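Long-range contacts in amidohydrolase (Xanthomonas campestris pv. campestris, PDB 4DZH), which probably deaminates adenosine-type nucleosides such as 5'-methylthioadenosine, using a zinc-containing TIM-barrel of the amidohydrolase superfamily: residues 20-24 against 33-38; 68-74 against 380-386; 73-77 against 131-135; 385-391 against 404-409. All coordinates share one frame; numbering follows the deposited sequence.

How the contacts relate
Contacts 1, 2 and 3 follow one path from the small N-terminal sheet into the barrel. Contact 1 (20-24 with 33-38) closes first along the chain. Its strand 22-23 lies beside strand 69-80, and the backbone of V24 also touches P73. Contacts 2 and 3 both use strand 69-80, share P73 and G74, and have centres about 11 Å apart. The strand pairs with 381-385 in contact 2, then with 133-139 in contact 3. Contact 4 (385-391 with 404-409) shares D385 and L386 with contact 2. Its centre is about 17 Å from that of contact 1. Contacts 2 and 3 join segments 306 and 54 residues apart, while contacts 1 and 4 are local.

Contact 1: 20-24 against 33-38; sequences AGYVV and LEDHAV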
loop_
_atom_site.group_PDB
_atom_site.type_symbol
_atom_site.label_atom_id
_atom_site.label_comp_id
_atom_site.label_asym_id
_atom_site.label_seq_id
_atom_site.Cartn_x
_atom_site.Cartn_y
_atom_site.Cartn_z
ATOM N N ALA A 20 -9.206 7.140 -24.614
ATOM C CA ALA A 20 -8.848 7.476 -23.233
ATOM C C ALA A 20 -8.120 8.812 -23.091
ATOM O O ALA A 20 -7.436 9.280 -24.018
ATOM C CB ALA A 20 -8.004 6.371 -22.648
ATOM N N GLY A 21 -8.164 9.371 -21.880
ATOM C CA GLY A 21 -7.417 10.584 -21.621
ATOM C C GLY A 21 -5.922 10.419 -21.823
ATOM O O GLY A 21 -5.232 11.340 -22.253
ATOM N N TYR A 22 -5.411 9.244 -21.464
ATOM C CA TYR A 22 -3.970 8.975 -21.505
ATOM C C TYR A 22 -3.787 7.546 -21.924
ATOM O O TYR A 22 -4.514 6.651 -21.451
ATOM C CB TYR A 22 -3.319 9.184 -20.130
ATOM C CG TYR A 22 -3.553 10.569 -19.624
ATOM C CD1 TYR A 22 -2.685 11.598 -19.962
ATOM C CD2 TYR A 22 -4.663 10.857 -18.820
ATOM C CE1 TYR A 22 -2.907 12.896 -19.513
ATOM C CE2 TYR A 22 -4.906 12.159 -18.372
ATOM C CZ TYR A 22 -4.016 13.171 -18.715
ATOM O OH TYR A 22 -4.227 14.471 -18.274
ATOM N N VAL A 23 -2.872 7.325 -22.865
ATOM C CA VAL A 23 -2.458 5.955 -23.172
ATOM C C VAL A 23 -0.999 5.763 -22.770
ATOM O O VAL A 23 -0.139 6.554 -23.146
ATOM C CB VAL A 23 -2.624 5.597 -24.682
ATOM C CG1 VAL A 23 -2.031 4.227 -24.993
ATOM C CG2 VAL A 23 -4.113 5.681 -25.075
ATOM N N VAL A 24 -0.725 4.723 -21.976
ATOM C CA VAL A 24 0.620 4.444 -21.519
ATOM C C VAL A 24 1.108 3.151 -22.163
ATOM O O VAL A 24 0.771 2.057 -21.709
ATOM C CB VAL A 24 0.658 4.299 -19.975
ATOM C CG1 VAL A 24 2.070 4.000 -19.526
ATOM C CG2 VAL A 24 0.043 5.560 -19.302
ATOM N N LEU A 33 0.982 9.011 -23.923
ATOM C CA LEU A 33 0.285 9.569 -25.071
ATOM C C LEU A 33 -1.013 10.187 -24.640
ATOM O O LEU A 33 -1.969 9.497 -24.306
ATOM C CB LEU A 33 -0.006 8.464 -26.087
ATOM C CG LEU A 33 1.194 7.604 -26.436
ATOM C CD1 LEU A 33 0.747 6.435 -27.302
ATOM C CD2 LEU A 33 2.232 8.477 -27.140
ATOM N N GLU A 34 -1.075 11.505 -24.691
ATOM C CA GLU A 34 -2.279 12.193 -24.288
ATOM C C GLU A 34 -3.366 12.132 -25.372
ATOM O O GLU A 34 -3.071 12.296 -26.548
ATOM C CB GLU A 34 -1.915 13.636 -23.992
ATOM C CG GLU A 34 -3.054 14.482 -23.525
ATOM C CD GLU A 34 -2.573 15.561 -22.557
ATOM O OE1 GLU A 34 -1.360 15.882 -22.595
ATOM O OE2 GLU A 34 -3.395 16.067 -21.758
ATOM N N ASP A 35 -4.615 11.896 -24.977
ATOM C CA ASP A 35 -5.753 11.929 -25.908
ATOM C C ASP A 35 -5.580 10.980 -27.092
ATOM O O ASP A 35 -5.618 11.406 -28.258
ATOM C CB ASP A 35 -5.997 13.371 -26.409
ATOM C CG ASP A 35 -7.377 13.558 -27.054
ATOM O OD1 ASP A 35 -8.283 12.723 -26.821
ATOM O OD2 ASP A 35 -7.566 14.566 -27.783
ATOM N N HIS A 36 -5.385 9.697 -26.785
ATOM C CA HIS A 36 -5.102 8.663 -27.770
ATOM C C HIS A 36 -6.121 7.530 -27.639
ATOM O O HIS A 36 -6.799 7.410 -26.606
ATOM C CB HIS A 36 -3.706 8.091 -27.555
ATOM C CG HIS A 36 -2.628 8.761 -28.350
ATOM N ND1 HIS A 36 -2.323 10.096 -28.220
ATOM C CD2 HIS A 36 -1.787 8.269 -29.297
ATOM C CE1 HIS A 36 -1.314 10.393 -29.022
ATOM N NE2 HIS A 36 -0.979 9.307 -29.696
ATOM N N ALA A 37 -6.213 6.700 -28.674
ATOM C CA ALA A 37 -7.162 5.597 -28.716
ATOM C C ALA A 37 -6.471 4.317 -29.154
ATOM O O ALA A 37 -5.383 4.355 -29.754
ATOM C CB ALA A 37 -8.313 5.925 -29.679
ATOM N N VAL A 38 -7.097 3.182 -28.854
ATOM C CA VAL A 38 -6.536 1.885 -29.192
ATOM C C VAL A 38 -7.604 1.107 -29.886
ATOM O O VAL A 38 -8.692 0.914 -29.353
ATOM C CB VAL A 38 -6.062 1.104 -27.911
ATOM C CG1 VAL A 38 -5.621 -0.336 -28.264
ATOM C CG2 VAL A 38 -4.933 1.837 -27.290
HETATM O O HOH W 1 -8.503 10.306 -26.316
#
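V23 holds CG1 anti to its backbone N (chi1 173°), which leaves CG2 beside that N and in contact with H36. Y22 places its ring carbon CG anti to the carbonyl carbon (chi1 -57°), and the ring runs alongside E34. The two segments form a beta hairpin with a long connection. Its arms turn corners at G21 and at E34-D35, so it passes from the small N-terminal sheet to the edge of the barrel sheet. V23 and L33 are an antiparallel hydrogen-bonded pair. V23 N reaches L33 O at 2.8 Å, and L33 N returns a bond of 2.8 Å to V23 O. At the corner, D35 N gives a nearly straight bond of 2.8 Å to G21 O, from well above the carbonyl plane. A20 N adds a bond to H36 O.

Y22 and E34 are the neighbouring non-hydrogen-bonded pair. Their side chains point the same way, with ring and carboxylate planes 37° apart, and Y22 CE1 lies 3.9 Å from E34 OE2. V23 packs on the other face, where V23 CG2 meets H36 CB at 3.5 Å and the two side chains cross at about a right angle. The hairpin is covered by V397 against Y22 and by I373 against V23. The H36 ring is held locally. L33 CB sits over the centre of one face, and H36 ND1, with its partner in the ring plane, bonds E34 O at 2.9 Å.

Contact 2: 68-74 against 380-386; sequences DAALMPG and DLVCVDL
M72 and V384 meet through their ends, with M72 CE 4.1 Å from V384 CG2. The M72 side chain leaves between the backbone N and the carbonyl carbon (chi1 67°) and then runs extended, so the methyl reaches a residue two places beyond the M72 partner, V382. On the same face, A70 CB touches L386 CD1 at 3.8 Å. V382 CG2 lies over the bare CA of G74 at 3.7 Å. The opposite face carries A69, L71 and C383. There, L71 CD1 is 3.7 Å from C383 SG and 3.8 Å from L381 CB.

Strands 69-73 and 381-385 hold these side chains in place. They run antiparallel, with an angle of 156° between their directions. This is the pairing by which the first barrel strand, 69-80, takes up a late strand of the chain, in a TIM-barrel protein of the amidohydrolase superfamily. A70 and V384 exchange two backbone bonds, and so do M72 and V382. V382 N to M72 O measures 2.8 Å. L386 N to D68 O closes one end. At the other end, G74 N bonds D380 O at 3.0 Å, from above the carbonyl plane.

Further out, L71 and L381 both pack on I18 and V38 of the N-terminal sheet. Strand 410-415 borders 381-385 on its other edge. D380 OD2 makes a salt bridge with R156, and D380 OD1 accepts A416 N.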
loop_
_atom_site.group_PDB
_atom_site.type_symbol
_atom_site.label_atom_id
_atom_site.label_comp_id
_atom_site.label_asym_id
_atom_site.label_seq_id
_atom_site.Cartn_x
_atom_site.Cartn_y
_atom_site.Cartn_z
ATOM N N ASP A 68 -11.178 10.553 -18.909
ATOM C CA ASP A 68 -10.510 10.906 -17.642
ATOM C C ASP A 68 -9.514 9.830 -17.218
ATOM O O ASP A 68 -8.861 9.946 -16.157
ATOM C CB ASP A 68 -11.534 11.107 -16.513
ATOM C CG ASP A 68 -12.418 12.343 -16.721
ATOM O OD1 ASP A 68 -11.909 13.382 -17.211
ATOM O OD2 ASP A 68 -13.621 12.272 -16.372
ATOM N N ALA A 69 -9.380 8.795 -18.038
ATOM C CA ALA A 69 -8.673 7.586 -17.583
ATOM C C ALA A 69 -7.333 7.464 -18.266
ATOM O O ALA A 69 -7.168 7.963 -19.393
ATOM C CB ALA A 69 -9.500 6.321 -17.885
ATOM N N ALA A 70 -6.403 6.751 -17.614
ATOM C CA ALA A 70 -5.198 6.229 -18.271
ATOM C C ALA A 70 -5.513 4.829 -18.760
ATOM O O ALA A 70 -6.133 4.037 -18.057
ATOM C CB ALA A 70 -4.050 6.160 -17.294
ATOM N N LEU A 71 -5.099 4.510 -19.985
ATOM C CA LEU A 71 -5.194 3.151 -20.509
ATOM C C LEU A 71 -3.780 2.571 -20.558
ATOM O O LEU A 71 -2.867 3.196 -21.104
ATOM C CB LEU A 71 -5.837 3.172 -21.916
ATOM C CG LEU A 71 -6.090 1.821 -22.605
ATOM C CD1 LEU A 71 -7.069 0.910 -21.907
ATOM C CD2 LEU A 71 -6.601 2.091 -24.034
ATOM N N MET A 72 -3.593 1.419 -19.925
ATOM C CA MET A 72 -2.282 0.760 -19.847
ATOM C C MET A 72 -2.486 -0.759 -20.041
ATOM O O MET A 72 -3.626 -1.259 -19.999
ATOM C CB MET A 72 -1.655 1.036 -18.477
ATOM C CG MET A 72 -2.403 0.399 -17.349
ATOM S SD MET A 72 -1.690 0.875 -15.767
ATOM C CE MET A 72 -2.404 -0.428 -14.768
ATOM N N PRO A 73 -1.385 -1.513 -20.269
ATOM C CA PRO A 73 -1.501 -2.983 -20.325
ATOM C C PRO A 73 -1.921 -3.519 -18.966
ATOM O O PRO A 73 -1.612 -2.883 -17.947
ATOM C CB PRO A 73 -0.067 -3.441 -20.610
ATOM C CG PRO A 73 0.657 -2.225 -21.200
ATOM C CD PRO A 73 0.017 -1.066 -20.423
ATOM N N GLY A 74 -2.605 -4.669 -18.983
ATOM C CA GLY A 74 -2.917 -5.321 -17.720
ATOM C C GLY A 74 -1.657 -5.585 -16.924
ATOM O O GLY A 74 -0.573 -5.849 -17.444
ATOM N N ASP A 380 -4.906 -7.037 -23.853
ATOM C CA ASP A 380 -5.031 -7.101 -22.382
ATOM C C ASP A 380 -4.763 -5.675 -21.859
ATOM O O ASP A 380 -3.596 -5.217 -21.806
ATOM C CB ASP A 380 -3.986 -8.035 -21.792
ATOM C CG ASP A 380 -4.203 -9.537 -22.145
ATOM O OD1 ASP A 380 -4.979 -9.906 -23.053
ATOM O OD2 ASP A 380 -3.563 -10.364 -21.436
ATOM N N LEU A 381 -5.836 -4.995 -21.478
ATOM C CA LEU A 381 -5.806 -3.548 -21.254
ATOM C C LEU A 381 -6.605 -3.186 -20.019
ATOM O O LEU A 381 -7.594 -3.873 -19.699
ATOM C CB LEU A 381 -6.427 -2.827 -22.443
ATOM C CG LEU A 381 -5.756 -3.146 -23.779
ATOM C CD1 LEU A 381 -6.574 -2.622 -24.934
ATOM C CD2 LEU A 381 -4.379 -2.542 -23.778
ATOM N N VAL A 382 -6.186 -2.094 -19.402
ATOM C CA VAL A 382 -6.836 -1.583 -18.187
ATOM C C VAL A 382 -7.009 -0.060 -18.275
ATOM O O VAL A 382 -6.065 0.666 -18.633
ATOM C CB VAL A 382 -5.982 -1.961 -16.956
ATOM C CG1 VAL A 382 -6.600 -1.298 -15.683
ATOM C CG2 VAL A 382 -5.973 -3.468 -16.791
ATOM N N CYS A 383 -8.204 0.402 -17.889
ATOM C CA CYS A 383 -8.499 1.836 -17.722
ATOM C C CYS A 383 -8.428 2.137 -16.230
ATOM O O CYS A 383 -9.117 1.477 -15.452
ATOM C CB CYS A 383 -9.904 2.173 -18.225
ATOM S SG CYS A 383 -9.944 2.383 -20.029
ATOM N N VAL A 384 -7.623 3.125 -15.880
ATOM C CA VAL A 384 -7.519 3.590 -14.478
ATOM C C VAL A 384 -8.109 4.996 -14.466
ATOM O O VAL A 384 -7.550 5.880 -15.112
ATOM C CB VAL A 384 -6.035 3.620 -14.010
ATOM C CG1 VAL A 384 -5.980 3.964 -12.521
ATOM C CG2 VAL A 384 -5.425 2.264 -14.198
ATOM N N ASP A 385 -9.195 5.199 -13.712
ATOM C CA ASP A 385 -9.756 6.557 -13.534
ATOM C C ASP A 385 -8.734 7.415 -12.823
ATOM O O ASP A 385 -8.309 7.036 -11.736
ATOM C CB ASP A 385 -11.023 6.484 -12.698
ATOM C CG ASP A 385 -11.608 7.853 -12.416
ATOM O OD1 ASP A 385 -11.526 8.722 -13.319
ATOM O OD2 ASP A 385 -12.107 8.056 -11.284
ATOM N N LEU A 386 -8.294 8.526 -13.411
ATOM C CA LEU A 386 -7.344 9.447 -12.776
ATOM C C LEU A 386 -8.028 10.769 -12.315
ATOM O O LEU A 386 -7.373 11.664 -11.736
ATOM C CB LEU A 386 -6.104 9.692 -13.614
ATOM C CG LEU A 386 -5.199 8.474 -13.801
ATOM C CD1 LEU A 386 -4.040 8.898 -14.690
ATOM C CD2 LEU A 386 -4.672 7.910 -12.455
#

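Contact 3: 73-77 against 131-135; sequences PGLVN and GGTTC
The TIM-barrel begins here: strand 75-77 pairs in parallel with strand 133-135 across a beta-alpha-beta crossover that contains helices 96-111 and 114-130. L75 N bonds G132 O at 3.0 Å, and T134 N bonds L75 O at 2.9 Å. N77 N donates to C135 O, also at 2.9 Å. The register slips by one residue between L75 and V76, a beta bulge. G132 has positive phi and is the C-prime residue of a Schellman motif that ends the helix before it, so the same turn that stops the helix presents its carbonyl to L75.

V76 CG2 meets C135 CB at 4.0 Å. T134 OG1 is rotated between the backbone N and the carbonyl carbon (chi1 51°), which presses it against G74 CA at 3.0 Å; only a glycine hydrogen faces it there.

N77 lies near the metal site, about 5 Å from the zinc ligand H79 between side chains. Its ND2 also bonds T315 OG1. A water links the two strands, 2.9 Å from N77 ND2 and 2.8 Å from T133 OG1.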
loop_
_atom_site.group_PDB
_atom_site.type_symbol
_atom_site.label_atom_id
_atom_site.label_comp_id
_atom_site.label_asym_id
_atom_site.label_seq_id
_atom_site.Cartn_x
_atom_site.Cartn_y
_atom_site.Cartn_z
ATOM N N PRO A 73 -1.385 -1.513 -20.269
ATOM C CA PRO A 73 -1.501 -2.983 -20.325
ATOM C C PRO A 73 -1.921 -3.519 -18.966
ATOM O O PRO A 73 -1.612 -2.883 -17.947
ATOM C CB PRO A 73 -0.067 -3.441 -20.610
ATOM C CG PRO A 73 0.657 -2.225 -21.200
ATOM C CD PRO A 73 0.017 -1.066 -20.423
ATOM N N GLY A 74 -2.605 -4.669 -18.983
ATOM C CA GLY A 74 -2.917 -5.321 -17.720
ATOM C C GLY A 74 -1.657 -5.585 -16.924
ATOM O O GLY A 74 -0.573 -5.849 -17.444
ATOM N N LEU A 75 -1.770 -5.478 -15.620
ATOM C CA LEU A 75 -0.680 -5.861 -14.749
ATOM C C LEU A 75 -0.499 -7.365 -14.741
ATOM O O LEU A 75 -1.451 -8.162 -14.810
ATOM C CB LEU A 75 -0.951 -5.361 -13.345
ATOM C CG LEU A 75 -1.150 -3.837 -13.257
ATOM C CD1 LEU A 75 -1.457 -3.403 -11.827
ATOM C CD2 LEU A 75 0.013 -2.993 -13.890
ATOM N N VAL A 76 0.759 -7.774 -14.649
ATOM C CA VAL A 76 1.130 -9.178 -14.671
ATOM C C VAL A 76 1.679 -9.546 -13.309
ATOM O O VAL A 76 2.749 -9.033 -12.881
ATOM C CB VAL A 76 2.168 -9.428 -15.790
ATOM C CG1 VAL A 76 2.666 -10.883 -15.742
ATOM C CG2 VAL A 76 1.573 -9.102 -17.172
ATOM N N ASN A 77 0.893 -10.330 -12.563
ATOM C CA ASN A 77 1.280 -10.725 -11.230
ATOM C C ASN A 77 2.115 -11.984 -11.372
ATOM O O ASN A 77 1.588 -13.067 -11.586
ATOM C CB ASN A 77 0.010 -10.992 -10.380
ATOM C CG ASN A 77 0.324 -11.282 -8.904
ATOM O OD1 ASN A 77 1.438 -11.757 -8.536
ATOM N ND2 ASN A 77 -0.670 -11.060 -8.030
ATOM N N GLY A 131 -8.701 -5.188 -9.611
ATOM C CA GLY A 131 -7.503 -4.422 -9.384
ATOM C C GLY A 131 -6.598 -4.287 -10.573
ATOM O O GLY A 131 -5.426 -3.936 -10.422
ATOM N N GLY A 132 -7.122 -4.620 -11.752
ATOM C CA GLY A 132 -6.365 -4.402 -12.985
ATOM C C GLY A 132 -5.240 -5.390 -13.268
ATOM O O GLY A 132 -4.382 -5.091 -14.130
ATOM N N THR A 133 -5.266 -6.555 -12.629
ATOM C CA THR A 133 -4.314 -7.630 -12.982
ATOM C C THR A 133 -4.995 -8.547 -13.980
ATOM O O THR A 133 -6.163 -8.993 -13.763
ATOM C CB THR A 133 -3.916 -8.428 -11.740
ATOM O OG1 THR A 133 -3.125 -7.599 -10.886
ATOM C CG2 THR A 133 -3.059 -9.697 -12.114
ATOM N N THR A 134 -4.283 -8.885 -15.073
ATOM C CA THR A 134 -4.878 -9.642 -16.184
ATOM C C THR A 134 -4.149 -10.963 -16.519
ATOM O O THR A 134 -4.607 -11.755 -17.386
ATOM C CB THR A 134 -4.896 -8.813 -17.497
ATOM O OG1 THR A 134 -3.578 -8.281 -17.751
ATOM C CG2 THR A 134 -5.859 -7.652 -17.364
ATOM N N CYS A 135 -3.052 -11.212 -15.811
ATOM C CA CYS A 135 -2.233 -12.403 -16.058
ATOM C C CYS A 135 -1.532 -12.811 -14.754
ATOM O O CYS A 135 -1.115 -11.933 -13.989
ATOM C CB CYS A 135 -1.180 -12.036 -17.105
ATOM S SG CYS A 135 -0.202 -13.444 -17.759
HETATM O O HOH W 2 -2.992 -9.394 -8.696
#

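Contact 4: 385-391 against 404-409; sequences DLSALET and AAGRHQ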
loop_
_atom_site.group_PDB
_atom_site.type_symbol
_atom_site.label_atom_id
_atom_site.label_comp_id
_atom_site.label_asym_id
_atom_site.label_seq_id
_atom_site.Cartn_x
_atom_site.Cartn_y
_atom_site.Cartn_z
ATOM N N ASP A 385 -9.195 5.199 -13.712
ATOM C CA ASP A 385 -9.756 6.557 -13.534
ATOM C C ASP A 385 -8.734 7.415 -12.823
ATOM O O ASP A 385 -8.309 7.036 -11.736
ATOM C CB ASP A 385 -11.023 6.484 -12.698
ATOM C CG ASP A 385 -11.608 7.853 -12.416
ATOM O OD1 ASP A 385 -11.526 8.722 -13.319
ATOM O OD2 ASP A 385 -12.107 8.056 -11.284
ATOM N N LEU A 386 -8.294 8.526 -13.411
ATOM C CA LEU A 386 -7.344 9.447 -12.776
ATOM C C LEU A 386 -8.028 10.769 -12.315
ATOM O O LEU A 386 -7.373 11.664 -11.736
ATOM C CB LEU A 386 -6.104 9.692 -13.614
ATOM C CG LEU A 386 -5.199 8.474 -13.801
ATOM C CD1 LEU A 386 -4.040 8.898 -14.690
ATOM C CD2 LEU A 386 -4.672 7.910 -12.455
ATOM N N SER A 387 -9.328 10.869 -12.568
ATOM C CA SER A 387 -10.060 12.084 -12.232
ATOM C C SER A 387 -10.452 12.086 -10.755
ATOM O O SER A 387 -10.902 13.121 -10.235
ATOM C CB SER A 387 -11.293 12.200 -13.126
ATOM O OG SER A 387 -12.302 11.276 -12.732
ATOM N N ALA A 388 -10.303 10.948 -10.074
ATOM C CA ALA A 388 -10.565 10.918 -8.610
ATOM C C ALA A 388 -9.671 11.905 -7.885
ATOM O O ALA A 388 -8.540 12.165 -8.304
ATOM C CB ALA A 388 -10.353 9.503 -8.059
ATOM N N LEU A 389 -10.155 12.511 -6.799
ATOM C CA LEU A 389 -9.369 13.534 -6.176
ATOM C C LEU A 389 -8.051 12.973 -5.593
ATOM O O LEU A 389 -7.078 13.711 -5.420
ATOM C CB LEU A 389 -10.208 14.248 -5.098
ATOM C CG LEU A 389 -10.765 13.478 -3.930
ATOM C CD1 LEU A 389 -9.735 13.562 -2.823
ATOM C CD2 LEU A 389 -12.057 14.118 -3.470
ATOM N N GLU A 390 -8.069 11.682 -5.291
ATOM C CA GLU A 390 -6.866 10.991 -4.797
ATOM C C GLU A 390 -5.737 11.049 -5.811
ATOM O O GLU A 390 -4.546 10.933 -5.445
ATOM C CB GLU A 390 -7.176 9.533 -4.467
ATOM C CG GLU A 390 -7.910 9.346 -3.121
ATOM C CD GLU A 390 -9.396 9.665 -3.238
ATOM O OE1 GLU A 390 -9.913 9.705 -4.373
ATOM O OE2 GLU A 390 -10.040 9.883 -2.193
ATOM N N THR A 391 -6.094 11.239 -7.073
ATOM C CA THR A 391 -5.059 11.321 -8.097
ATOM C C THR A 391 -5.021 12.695 -8.781
ATOM O O THR A 391 -4.569 12.842 -9.919
ATOM C CB THR A 391 -5.155 10.152 -9.119
ATOM O OG1 THR A 391 -6.483 9.956 -9.518
ATOM C CG2 THR A 391 -4.705 8.834 -8.452
ATOM N N ALA A 404 0.355 6.997 -6.209
ATOM C CA ALA A 404 -0.917 7.531 -5.656
ATOM C C ALA A 404 -2.192 6.737 -6.004
ATOM O O ALA A 404 -3.137 6.682 -5.187
ATOM C CB ALA A 404 -1.116 9.018 -6.060
ATOM N N ALA A 405 -2.277 6.162 -7.208
ATOM C CA ALA A 405 -3.468 5.450 -7.608
ATOM C C ALA A 405 -3.679 4.235 -6.745
ATOM O O ALA A 405 -2.723 3.467 -6.473
ATOM C CB ALA A 405 -3.341 5.018 -9.069
ATOM N N GLY A 406 -4.919 4.028 -6.321
ATOM C CA GLY A 406 -5.296 2.786 -5.691
ATOM C C GLY A 406 -5.974 1.835 -6.651
ATOM O O GLY A 406 -6.513 2.240 -7.678
ATOM N N ARG A 407 -5.988 0.557 -6.318
ATOM C CA ARG A 407 -6.544 -0.431 -7.216
ATOM C C ARG A 407 -8.063 -0.265 -7.477
ATOM O O ARG A 407 -8.589 -0.786 -8.482
ATOM C CB ARG A 407 -6.241 -1.833 -6.711
ATOM C CG ARG A 407 -6.838 -2.125 -5.399
ATOM C CD ARG A 407 -6.781 -3.633 -5.236
ATOM N NE ARG A 407 -7.106 -3.985 -3.857
ATOM C CZ ARG A 407 -7.061 -5.222 -3.372
ATOM N NH1 ARG A 407 -6.772 -6.312 -4.169
ATOM N NH2 ARG A 407 -7.321 -5.361 -2.045
ATOM N N HIS A 408 -8.749 0.468 -6.594
ATOM C CA HIS A 408 -10.185 0.662 -6.766
ATOM C C HIS A 408 -10.420 1.691 -7.856
ATOM O O HIS A 408 -11.577 1.875 -8.270
ATOM C CB HIS A 408 -10.784 1.161 -5.457
ATOM C CG HIS A 408 -10.230 2.487 -5.043
ATOM N ND1 HIS A 408 -9.001 2.628 -4.423
ATOM C CD2 HIS A 408 -10.723 3.745 -5.180
ATOM C CE1 HIS A 408 -8.764 3.912 -4.187
ATOM N NE2 HIS A 408 -9.794 4.611 -4.636
ATOM N N GLN A 409 -9.359 2.336 -8.348
ATOM C CA GLN A 409 -9.536 3.267 -9.468
ATOM C C GLN A 409 -9.556 2.561 -10.806
ATOM O O GLN A 409 -9.750 3.212 -11.840
ATOM C CB GLN A 409 -8.470 4.322 -9.469
ATOM C CG GLN A 409 -8.558 5.152 -8.153
ATOM C CD GLN A 409 -7.565 6.252 -8.140
ATOM O OE1 GLN A 409 -6.657 6.261 -7.302
ATOM N NE2 GLN A 409 -7.728 7.223 -9.042
HETATM O O HOH W 3 -10.237 7.023 -5.224
#
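D385 N bonds Q409 O at 2.8 Å, and the other two hydrogen bonds across the contact also involve Q409. The Q409 side chain turns back toward the other segment, with CG anti to the carbonyl carbon (chi1 -61°) and the chain extended beyond it. Its NE2 then gives a bond of 3.0 Å to T391 OG1, which lies nearly in the amide plane. A weak, bent bond also runs from Q409 NE2 to D385 O. At the other end of the amide, Q409 OE1 accepts G406 N at 3.0 Å. Both ends of the amide are thus bonded, which fixes its rotation. D385 OD1 takes two donors of its own: S387 OG on the syn lone pair, and S387 N from above the carboxylate plane. The second bond makes an Asx turn.

Methyl groups pack against the amide. T391 CG2 lies 3.4 Å from Q409 OE1, and A388 CB is 3.6 Å from Q409 NE2. T391 CG2 also meets A405 CA, carbon on carbon, at 3.7 Å. Q409 CG sits over one face of the H408 ring, toward its rim.

Charged and water-mediated contacts lie toward the second subunit. A water bonds E390 OE1 at 2.8 Å and also contacts H408 NE2. E390 OE2 makes a salt bridge with R130 of the second subunit, and the H408 ring meets H408 of that subunit.

The arrangement ties together the two ends of a strand-helix-strand connection, the loops that flank helix 397-403 between antiparallel strands 381-385 and 410-415, and it forms part of the dimer interface.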